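Local coordinates for putative N-acetylmuramoyl-L-alanine amidase (Enterococcus phage phiM1EF22, PDB 7D55), which probably anchors a phage endolysin to the enterococcal cell wall, as the tetrameric cell-binding domain of a putative N-acetylmuramoyl-L-alanine amidase, at residues A[2-7]-A[55-60]; A[6-11]-A[21-26]. All blocks are in the same frame, centred on the assembly; numbering follows the deposited sequence.

Both contacts start from strand 3-9, which runs through the mixed sheet with strand 59-60 parallel to it on one flank and strand 22-28 antiparallel on the other. Contact 1 takes up the first half of the strand and contact 2 the second, so their centres lie about 15 Å apart, on opposite sides of the chain's centre. Glu6 and Arg7 belong to both. The two meet where the backbone of Tyr5 reaches Met26, with Tyr5 O 2.7 Å from Met26 N, and where Leu4 CD2 packs 4.0 Å from Val25 CG1. Contact 1 also touches other subunits of the tetramer, whereas no other subunit of the tetramer touches contact 2.

Contact 1 of 2, residues A[2-7]-A[55-60]; sequences YCLYER and KDIPFY
Leu4 pairs with Phe59 in a short parallel beta bridge that adds the short, weakly bonded strand 59-60 to the flank of strand 3-9. The backbone of Leu4 is gripped at both ends: its N donates to Pro58 O at 2.9 Å, and its O accepts from Tyr60 N, also at 2.9 Å, with the donor tilted 18° from the carbonyl plane. The Leu4 side chain, on the same face of the sheet as Phe59, brings CB into the plane of the Phe59 ring at its edge, 3.6 Å from CD1. Farther out, the Leu4 and Ile57 side chains cross at about a right angle, Leu4 CD1 3.8 Å from Ile57 CG2. Ile57 holds CG1 anti to its backbone N (chi1 -171°), and the chain then runs extended until CD1 meets Tyr2 CB. Ile57 also packs on Ile45 and Tyr49 of helix 39-53. The ring edge of Tyr60 meets Cys3 CB; the ring stacks on Trp65 and sends its hydroxyl to Asp47 of the second subunit, which ties this edge of the sheet into the tetramer. Glu6 bonds through OE2 to Gln62, while its OE1 sits near the plane of the Phe59 ring, 3.2 Å from CZ.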
loop_
_atom_site.group_PDB
_atom_site.type_symbol
_atom_site.label_atom_id
_atom_site.label_comp_id
_atom_site.label_asym_id
_atom_site.label_seq_id
_atom_site.Cartn_x
_atom_site.Cartn_y
_atom_site.Cartn_z
ATOM N N TYR A 2 6.843 4.901 5.418
ATOM C CA TYR A 2 7.099 5.931 4.428
ATOM C C TYR A 2 8.424 6.590 4.759
ATOM O O TYR A 2 8.817 6.676 5.924
ATOM C CB TYR A 2 6.013 6.998 4.482
ATOM C CG TYR A 2 4.643 6.464 4.169
ATOM C CD1 TYR A 2 4.165 6.449 2.865
ATOM C CD2 TYR A 2 3.827 5.958 5.181
ATOM C CE1 TYR A 2 2.916 5.947 2.573
ATOM C CE2 TYR A 2 2.573 5.453 4.897
ATOM C CZ TYR A 2 2.124 5.451 3.590
ATOM O OH TYR A 2 0.875 4.957 3.294
ATOM N N CYS A 3 9.107 7.075 3.726
ATOM C CA CYS A 3 10.251 7.937 3.973
ATOM C C CYS A 3 10.585 8.686 2.697
ATOM O O CYS A 3 10.151 8.312 1.603
ATOM C CB CYS A 3 11.468 7.158 4.486
ATOM S SG CYS A 3 12.182 5.965 3.343
ATOM N N LEU A 4 11.326 9.778 2.864
ATOM C CA LEU A 4 12.027 10.444 1.778
ATOM C C LEU A 4 13.516 10.228 1.984
ATOM O O LEU A 4 13.991 10.127 3.119
ATOM C CB LEU A 4 11.749 11.948 1.787
ATOM C CG LEU A 4 10.303 12.342 1.459
ATOM C CD1 LEU A 4 9.992 13.765 1.932
ATOM C CD2 LEU A 4 10.069 12.195 -0.039
ATOM N N TYR A 5 14.257 10.157 0.882
ATOM C CA TYR A 5 15.703 9.994 0.963
ATOM C C TYR A 5 16.309 10.534 -0.320
ATOM O O TYR A 5 15.603 10.845 -1.280
ATOM C CB TYR A 5 16.110 8.527 1.198
ATOM C CG TYR A 5 15.751 7.586 0.067
ATOM C CD1 TYR A 5 14.482 7.030 -0.024
ATOM C CD2 TYR A 5 16.693 7.241 -0.904
ATOM C CE1 TYR A 5 14.153 6.157 -1.055
ATOM C CE2 TYR A 5 16.375 6.359 -1.939
ATOM C CZ TYR A 5 15.105 5.828 -2.008
ATOM O OH TYR A 5 14.778 4.969 -3.037
ATOM N N GLU A 6 17.632 10.642 -0.331
ATOM C CA GLU A 6 18.345 11.064 -1.525
ATOM C C GLU A 6 19.252 9.938 -1.998
ATOM O O GLU A 6 19.783 9.180 -1.183
ATOM C CB GLU A 6 19.182 12.306 -1.228
ATOM C CG GLU A 6 18.330 13.544 -1.000
ATOM C CD GLU A 6 19.139 14.732 -0.522
ATOM O OE1 GLU A 6 18.861 15.249 0.573
ATOM O OE2 GLU A 6 20.054 15.154 -1.237
ATOM N N ARG A 7 19.445 9.840 -3.313
ATOM C CA ARG A 7 20.293 8.801 -3.882
ATOM C C ARG A 7 20.853 9.289 -5.214
ATOM O O ARG A 7 20.307 10.227 -5.821
ATOM C CB ARG A 7 19.528 7.475 -4.041
ATOM C CG ARG A 7 18.322 7.556 -4.957
ATOM C CD ARG A 7 18.606 6.892 -6.295
ATOM N NE ARG A 7 18.812 5.456 -6.125
ATOM C CZ ARG A 7 19.900 4.783 -6.494
ATOM N NH1 ARG A 7 20.917 5.404 -7.091
ATOM N NH2 ARG A 7 19.961 3.471 -6.271
ATOM N N LYS A 55 3.292 13.946 12.942
ATOM C CA LYS A 55 4.723 14.193 13.009
ATOM C C LYS A 55 5.264 14.217 11.586
ATOM O O LYS A 55 4.565 13.873 10.630
ATOM C CB LYS A 55 5.439 13.142 13.854
ATOM C CG LYS A 55 5.167 11.718 13.434
ATOM C CD LYS A 55 6.080 10.766 14.190
ATOM C CE LYS A 55 5.312 9.591 14.746
ATOM N NZ LYS A 55 4.545 8.883 13.688
ATOM N N ASP A 56 6.524 14.618 11.450
ATOM C CA ASP A 56 7.136 14.751 10.132
ATOM C C ASP A 56 7.497 13.392 9.537
ATOM O O ASP A 56 7.880 12.455 10.249
ATOM C CB ASP A 56 8.407 15.593 10.224
ATOM C CG ASP A 56 8.127 17.050 10.522
ATOM O OD1 ASP A 56 6.944 17.457 10.503
ATOM O OD2 ASP A 56 9.100 17.793 10.778
ATOM N N ILE A 57 7.404 13.302 8.210
ATOM C CA ILE A 57 7.805 12.056 7.540
ATOM C C ILE A 57 9.293 11.814 7.767
ATOM O O ILE A 57 10.092 12.775 7.744
ATOM C CB ILE A 57 7.475 12.116 6.035
ATOM C CG1 ILE A 57 7.683 10.752 5.367
ATOM C CG2 ILE A 57 8.280 13.216 5.325
ATOM C CD1 ILE A 57 7.264 10.727 3.918
ATOM N N PRO A 58 9.725 10.579 8.021
ATOM C CA PRO A 58 11.164 10.315 8.111
ATOM C C PRO A 58 11.878 10.696 6.826
ATOM O O PRO A 58 11.398 10.426 5.724
ATOM C CB PRO A 58 11.226 8.805 8.342
ATOM C CG PRO A 58 9.934 8.482 9.000
ATOM C CD PRO A 58 8.925 9.391 8.359
ATOM N N PHE A 59 13.043 11.320 6.978
ATOM C CA PHE A 59 13.872 11.735 5.853
ATOM C C PHE A 59 15.299 11.296 6.131
ATOM O O PHE A 59 15.815 11.500 7.236
ATOM C CB PHE A 59 13.817 13.263 5.673
ATOM C CG PHE A 59 14.781 13.802 4.634
ATOM C CD1 PHE A 59 14.564 13.576 3.278
ATOM C CD2 PHE A 59 15.887 14.546 5.013
ATOM C CE1 PHE A 59 15.442 14.072 2.314
ATOM C CE2 PHE A 59 16.776 15.050 4.052
ATOM C CZ PHE A 59 16.551 14.812 2.702
ATOM N N TYR A 60 15.932 10.673 5.147
ATOM C CA TYR A 60 17.329 10.297 5.262
ATOM C C TYR A 60 18.112 11.223 4.350
ATOM O O TYR A 60 17.886 11.240 3.133
ATOM C CB TYR A 60 17.524 8.841 4.863
ATOM C CG TYR A 60 16.864 7.869 5.809
ATOM C CD1 TYR A 60 15.533 7.519 5.641
ATOM C CD2 TYR A 60 17.565 7.309 6.871
ATOM C CE1 TYR A 60 14.917 6.634 6.493
ATOM C CE2 TYR A 60 16.960 6.410 7.725
ATOM C CZ TYR A 60 15.633 6.079 7.535
ATOM O OH TYR A 60 15.015 5.180 8.378
#

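Contact 2 of 2, residues A[6-11]-A[21-26]; sequences ERPINS and DAWTVM
Glu6 opens an antiparallel strand pair as the non-hydrogen-bonded partner of Val25, its CG lying 3.9 Å from Val25 CG2. Arg7 follows in a hydrogen-bonded pair with Thr24: Arg7 N donates to Thr24 O, and Thr24 N returns a nearly straight bond of 2.9 Å to Arg7 O. The Arg7 chain folds over along its length, bringing Arg7 CG against Met26 CG, and NH1 curls back onto a lone pair of Pro8 O, almost in the guanidinium plane. Pro8 sets CG over one face of the Trp23 six-membered ring, 3.9 Å from its centroid and offset toward the rim, a CH-pi contact. At Ile9 the strands form a classic beta bulge, with two residues, Asp21 and Ala22, set against the single Ile9; Ile9 N reaches Ala22 O from above the carbonyl plane, 45° out of it. A water joins Asn10 OD1 to Asp21 OD1, weakly on the Asp21 side. Ser11 N meets the syn lone pair of Asp21 OD1 at 2.8 Å; Ser11 OG lies too close to Asp21 OD2 for that bond to be relied on. Strand 33-36 flanks the pair beyond Val25, and helix 71-78 packs on Arg7 and Pro8, its Glu76 salt-bridged to Arg7 NH2.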
loop_
_atom_site.group_PDB
_atom_site.type_symbol
_atom_site.label_atom_id
_atom_site.label_comp_id
_atom_site.label_asym_id
_atom_site.label_seq_id
_atom_site.Cartn_x
_atom_site.Cartn_y
_atom_site.Cartn_z
ATOM N N GLU A 6 17.632 10.642 -0.331
ATOM C CA GLU A 6 18.345 11.064 -1.525
ATOM C C GLU A 6 19.252 9.938 -1.998
ATOM O O GLU A 6 19.783 9.180 -1.183
ATOM C CB GLU A 6 19.182 12.306 -1.228
ATOM C CG GLU A 6 18.330 13.544 -1.000
ATOM C CD GLU A 6 19.139 14.732 -0.522
ATOM O OE1 GLU A 6 18.861 15.249 0.573
ATOM O OE2 GLU A 6 20.054 15.154 -1.237
ATOM N N ARG A 7 19.445 9.840 -3.313
ATOM C CA ARG A 7 20.293 8.801 -3.882
ATOM C C ARG A 7 20.853 9.289 -5.214
ATOM O O ARG A 7 20.307 10.227 -5.821
ATOM C CB ARG A 7 19.528 7.475 -4.041
ATOM C CG ARG A 7 18.322 7.556 -4.957
ATOM C CD ARG A 7 18.606 6.892 -6.295
ATOM N NE ARG A 7 18.812 5.456 -6.125
ATOM C CZ ARG A 7 19.900 4.783 -6.494
ATOM N NH1 ARG A 7 20.917 5.404 -7.091
ATOM N NH2 ARG A 7 19.961 3.471 -6.271
ATOM N N PRO A 8 21.958 8.704 -5.684
ATOM C CA PRO A 8 22.611 9.229 -6.893
ATOM C C PRO A 8 21.832 8.959 -8.174
ATOM O O PRO A 8 21.122 7.954 -8.318
ATOM C CB PRO A 8 23.961 8.500 -6.915
ATOM C CG PRO A 8 24.194 8.099 -5.498
ATOM C CD PRO A 8 22.827 7.742 -4.974
ATOM N N ILE A 9 22.029 9.859 -9.138
ATOM C CA ILE A 9 21.403 9.777 -10.449
ATOM C C ILE A 9 22.399 10.299 -11.473
ATOM O O ILE A 9 23.213 11.180 -11.181
ATOM C CB ILE A 9 20.056 10.556 -10.495
ATOM C CG1 ILE A 9 19.346 10.358 -11.829
ATOM C CG2 ILE A 9 20.269 12.042 -10.251
ATOM C CD1 ILE A 9 17.909 10.842 -11.821
ATOM N N ASN A 10 22.361 9.725 -12.668
ATOM C CA ASN A 10 23.171 10.227 -13.770
ATOM C C ASN A 10 22.454 11.432 -14.371
ATOM O O ASN A 10 21.358 11.290 -14.921
ATOM C CB ASN A 10 23.333 9.130 -14.819
ATOM C CG ASN A 10 24.297 9.513 -15.936
ATOM O OD1 ASN A 10 24.231 10.613 -16.488
ATOM N ND2 ASN A 10 25.186 8.593 -16.287
ATOM N N SER A 11 23.075 12.608 -14.272
ATOM C CA SER A 11 22.423 13.840 -14.713
ATOM C C SER A 11 22.250 13.915 -16.225
ATOM O O SER A 11 21.399 14.679 -16.704
ATOM C CB SER A 11 23.214 15.056 -14.230
ATOM O OG SER A 11 24.501 15.098 -14.826
ATOM N N ASP A 21 26.464 11.306 -10.872
ATOM C CA ASP A 21 27.135 12.574 -10.643
ATOM C C ASP A 21 26.235 13.608 -9.983
ATOM O O ASP A 21 26.714 14.702 -9.655
ATOM C CB ASP A 21 27.643 13.147 -11.963
ATOM C CG ASP A 21 26.515 13.497 -12.909
ATOM O OD1 ASP A 21 25.657 12.632 -13.169
ATOM O OD2 ASP A 21 26.474 14.649 -13.381
ATOM N N ALA A 22 24.952 13.300 -9.803
ATOM C CA ALA A 22 24.017 14.195 -9.144
ATOM C C ALA A 22 23.171 13.376 -8.176
ATOM O O ALA A 22 23.334 12.155 -8.052
ATOM C CB ALA A 22 23.197 14.995 -10.173
ATOM N N TRP A 23 22.270 14.053 -7.473
ATOM C CA TRP A 23 21.428 13.417 -6.469
ATOM C C TRP A 23 19.978 13.759 -6.743
ATOM O O TRP A 23 19.673 14.843 -7.251
ATOM C CB TRP A 23 21.817 13.877 -5.041
ATOM C CG TRP A 23 23.191 13.417 -4.695
ATOM C CD1 TRP A 23 24.367 13.981 -5.090
ATOM C CD2 TRP A 23 23.536 12.256 -3.935
ATOM N NE1 TRP A 23 25.432 13.250 -4.603
ATOM C CE2 TRP A 23 24.942 12.185 -3.892
ATOM C CE3 TRP A 23 22.793 11.275 -3.274
ATOM C CZ2 TRP A 23 25.615 11.169 -3.220
ATOM C CZ3 TRP A 23 23.471 10.267 -2.588
ATOM C CH2 TRP A 23 24.864 10.219 -2.578
ATOM N N THR A 24 19.089 12.820 -6.415
ATOM C CA THR A 24 17.657 13.055 -6.471
ATOM C C THR A 24 16.993 12.580 -5.187
ATOM O O THR A 24 17.432 11.620 -4.546
ATOM C CB THR A 24 16.985 12.355 -7.654
ATOM O OG1 THR A 24 15.596 12.726 -7.699
ATOM C CG2 THR A 24 17.112 10.829 -7.533
ATOM N N VAL A 25 15.936 13.292 -4.807
ATOM C CA VAL A 25 15.057 12.827 -3.748
ATOM C C VAL A 25 14.207 11.691 -4.289
ATOM O O VAL A 25 13.856 11.669 -5.478
ATOM C CB VAL A 25 14.204 13.998 -3.223
ATOM C CG1 VAL A 25 13.254 13.536 -2.135
ATOM C CG2 VAL A 25 15.107 15.072 -2.680
ATOM N N MET A 26 13.908 10.727 -3.424
ATOM C CA MET A 26 13.018 9.616 -3.713
ATOM C C MET A 26 12.022 9.491 -2.570
ATOM O O MET A 26 12.299 9.886 -1.431
ATOM C CB MET A 26 13.783 8.284 -3.793
ATOM C CG MET A 26 14.907 8.233 -4.832
ATOM S SD MET A 26 14.378 8.022 -6.546
ATOM C CE MET A 26 13.681 6.368 -6.492
HETATM O O HOH W 1 26.706 12.367 -16.055
#